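Local coordinates for uncharacterized protein lp_2664 (Lactobacillus plantarum WCFS1, PDB 2PJQ) that is of unknown function but carries an HD domain, and so is probably a metal-dependent phosphohydrolase of the HD/PDEase superfamily, at residues H178-E181 with K182-L186. Sequence-based numbering, arbitrary orientation.
Sequences HFYE and KLFKL
Helix 175-183, in a wholly helical protein carrying an HD domain, holds this local contact: H178 O accepts a hydrogen bond from K182 N at 2.7 Å and a weak one from L183 N, while F184 N reaches back to F179 O (2.8 Å, N-H...O 157°), an i to i+5 bond, as in a pi-helical turn. The turn brings F179, Y180 and F184 together as an aromatic cluster. With CG anti to its carbonyl carbon (chi1 -82°), F184 lays one ring face beneath F179 CB, which sits 3.8 Å from the ring centroid in a CH-pi contact. The F179 ring turns an edge toward the same F184 ring in an offset edge-to-face pair, and F184 in turn points its own edge at the face of Y180, their planes at 90°. An alanine in place of F184 is likely to leave both the F179 and Y180 rings without their shared partner and to open a gap against V210 of helix 204-219. L183 CD1 lies over one face of F179, toward the rim, whereas K182 runs alongside H178, its CD 3.7 Å from H178 CE1. E181 OE1 forms a salt bridge with R160, and E181 O accepts a hydrogen bond from K185 NZ at 2.6 Å, the donor standing above the carbonyl plane.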
loop_
_atom_site.group_PDB
_atom_site.type_symbol
_atom_site.label_atom_id
_atom_site.label_comp_id
_atom_site.label_asym_id
_atom_site.label_seq_id
_atom_site.Cartn_x
_atom_site.Cartn_y
_atom_site.Cartn_z
ATOM N N HIS B 178 -5.926 -3.965 -10.475
ATOM C CA HIS B 178 -5.564 -2.672 -11.030
ATOM C C HIS B 178 -4.347 -2.766 -11.939
ATOM O O HIS B 178 -4.261 -2.050 -12.931
ATOM C CB HIS B 178 -5.315 -1.658 -9.911
ATOM C CG HIS B 178 -5.423 -0.239 -10.369
ATOM N ND1 HIS B 178 -6.419 0.185 -11.226
ATOM C CD2 HIS B 178 -4.656 0.846 -10.117
ATOM C CE1 HIS B 178 -6.255 1.469 -11.486
ATOM N NE2 HIS B 178 -5.192 1.894 -10.826
ATOM N N PHE B 179 -3.400 -3.638 -11.604
ATOM C CA PHE B 179 -2.222 -3.794 -12.450
ATOM C C PHE B 179 -2.708 -4.368 -13.770
ATOM O O PHE B 179 -2.432 -3.822 -14.829
ATOM C CB PHE B 179 -1.185 -4.729 -11.815
ATOM C CG PHE B 179 -0.546 -4.172 -10.582
ATOM C CD1 PHE B 179 -1.223 -4.167 -9.374
ATOM C CD2 PHE B 179 0.705 -3.596 -10.636
ATOM C CE1 PHE B 179 -0.657 -3.594 -8.233
ATOM C CE2 PHE B 179 1.276 -3.018 -9.497
ATOM C CZ PHE B 179 0.589 -3.019 -8.299
ATOM N N TYR B 180 -3.460 -5.459 -13.694
ATOM C CA TYR B 180 -3.988 -6.095 -14.891
ATOM C C TYR B 180 -4.867 -5.143 -15.675
ATOM O O TYR B 180 -4.693 -4.985 -16.882
ATOM C CB TYR B 180 -4.799 -7.343 -14.524
ATOM C CG TYR B 180 -3.951 -8.537 -14.146
ATOM C CD1 TYR B 180 -3.031 -9.070 -15.047
ATOM C CD2 TYR B 180 -4.035 -9.108 -12.867
ATOM C CE1 TYR B 180 -2.206 -10.135 -14.688
ATOM C CE2 TYR B 180 -3.213 -10.176 -12.498
ATOM C CZ TYR B 180 -2.299 -10.677 -13.413
ATOM O OH TYR B 180 -1.433 -11.678 -13.041
ATOM N N GLU B 181 -5.803 -4.510 -14.973
ATOM C CA GLU B 181 -6.759 -3.577 -15.571
ATOM C C GLU B 181 -6.199 -2.255 -16.088
ATOM O O GLU B 181 -6.762 -1.657 -17.014
ATOM C CB GLU B 181 -7.864 -3.261 -14.560
ATOM C CG GLU B 181 -8.752 -4.436 -14.241
ATOM C CD GLU B 181 -9.747 -4.141 -13.145
ATOM O OE1 GLU B 181 -10.300 -3.020 -13.110
ATOM O OE2 GLU B 181 -9.992 -5.044 -12.321
ATOM N N LYS B 182 -5.104 -1.791 -15.484
ATOM C CA LYS B 182 -4.525 -0.512 -15.865
ATOM C C LYS B 182 -3.007 -0.468 -15.930
ATOM O O LYS B 182 -2.434 -0.602 -17.003
ATOM C CB LYS B 182 -5.043 0.583 -14.917
ATOM C CG LYS B 182 -4.519 1.989 -15.229
ATOM C CD LYS B 182 -5.431 3.089 -14.705
ATOM C CE LYS B 182 -4.784 4.453 -14.849
ATOM N NZ LYS B 182 -3.970 4.824 -13.642
ATOM N N LEU B 183 -2.365 -0.275 -14.784
ATOM C CA LEU B 183 -0.904 -0.173 -14.680
ATOM C C LEU B 183 -0.013 -0.994 -15.630
ATOM O O LEU B 183 1.045 -0.516 -16.046
ATOM C CB LEU B 183 -0.492 -0.459 -13.237
ATOM C CG LEU B 183 -1.353 0.316 -12.236
ATOM C CD1 LEU B 183 -0.831 0.107 -10.812
ATOM C CD2 LEU B 183 -1.349 1.793 -12.621
ATOM N N PHE B 184 -0.421 -2.219 -15.962
ATOM C CA PHE B 184 0.361 -3.064 -16.869
ATOM C C PHE B 184 0.273 -2.614 -18.329
ATOM O O PHE B 184 1.020 -3.110 -19.170
ATOM C CB PHE B 184 -0.091 -4.535 -16.790
ATOM C CG PHE B 184 0.497 -5.323 -15.630
ATOM C CD1 PHE B 184 1.531 -4.811 -14.844
ATOM C CD2 PHE B 184 0.008 -6.596 -15.337
ATOM C CE1 PHE B 184 2.061 -5.561 -13.776
ATOM C CE2 PHE B 184 0.524 -7.352 -14.279
ATOM C CZ PHE B 184 1.554 -6.837 -13.498
ATOM N N LYS B 185 -0.629 -1.684 -18.634
ATOM C CA LYS B 185 -0.797 -1.204 -20.017
ATOM C C LYS B 185 -0.200 0.175 -20.273
ATOM O O LYS B 185 0.010 0.571 -21.417
ATOM C CB LYS B 185 -2.274 -1.147 -20.404
ATOM C CG LYS B 185 -3.036 -2.397 -20.096
ATOM C CD LYS B 185 -4.524 -2.119 -20.160
ATOM C CE LYS B 185 -5.350 -3.289 -19.635
ATOM N NZ LYS B 185 -6.751 -2.848 -19.278
ATOM N N LEU B 186 0.082 0.905 -19.208
ATOM C CA LEU B 186 0.617 2.246 -19.353
ATOM C C LEU B 186 1.842 2.409 -20.250
ATOM O O LEU B 186 1.843 3.274 -21.116
ATOM C CB LEU B 186 0.889 2.842 -17.966
ATOM C CG LEU B 186 -0.331 2.858 -17.042
ATOM C CD1 LEU B 186 -0.032 3.648 -15.790
ATOM C CD2 LEU B 186 -1.510 3.469 -17.777
#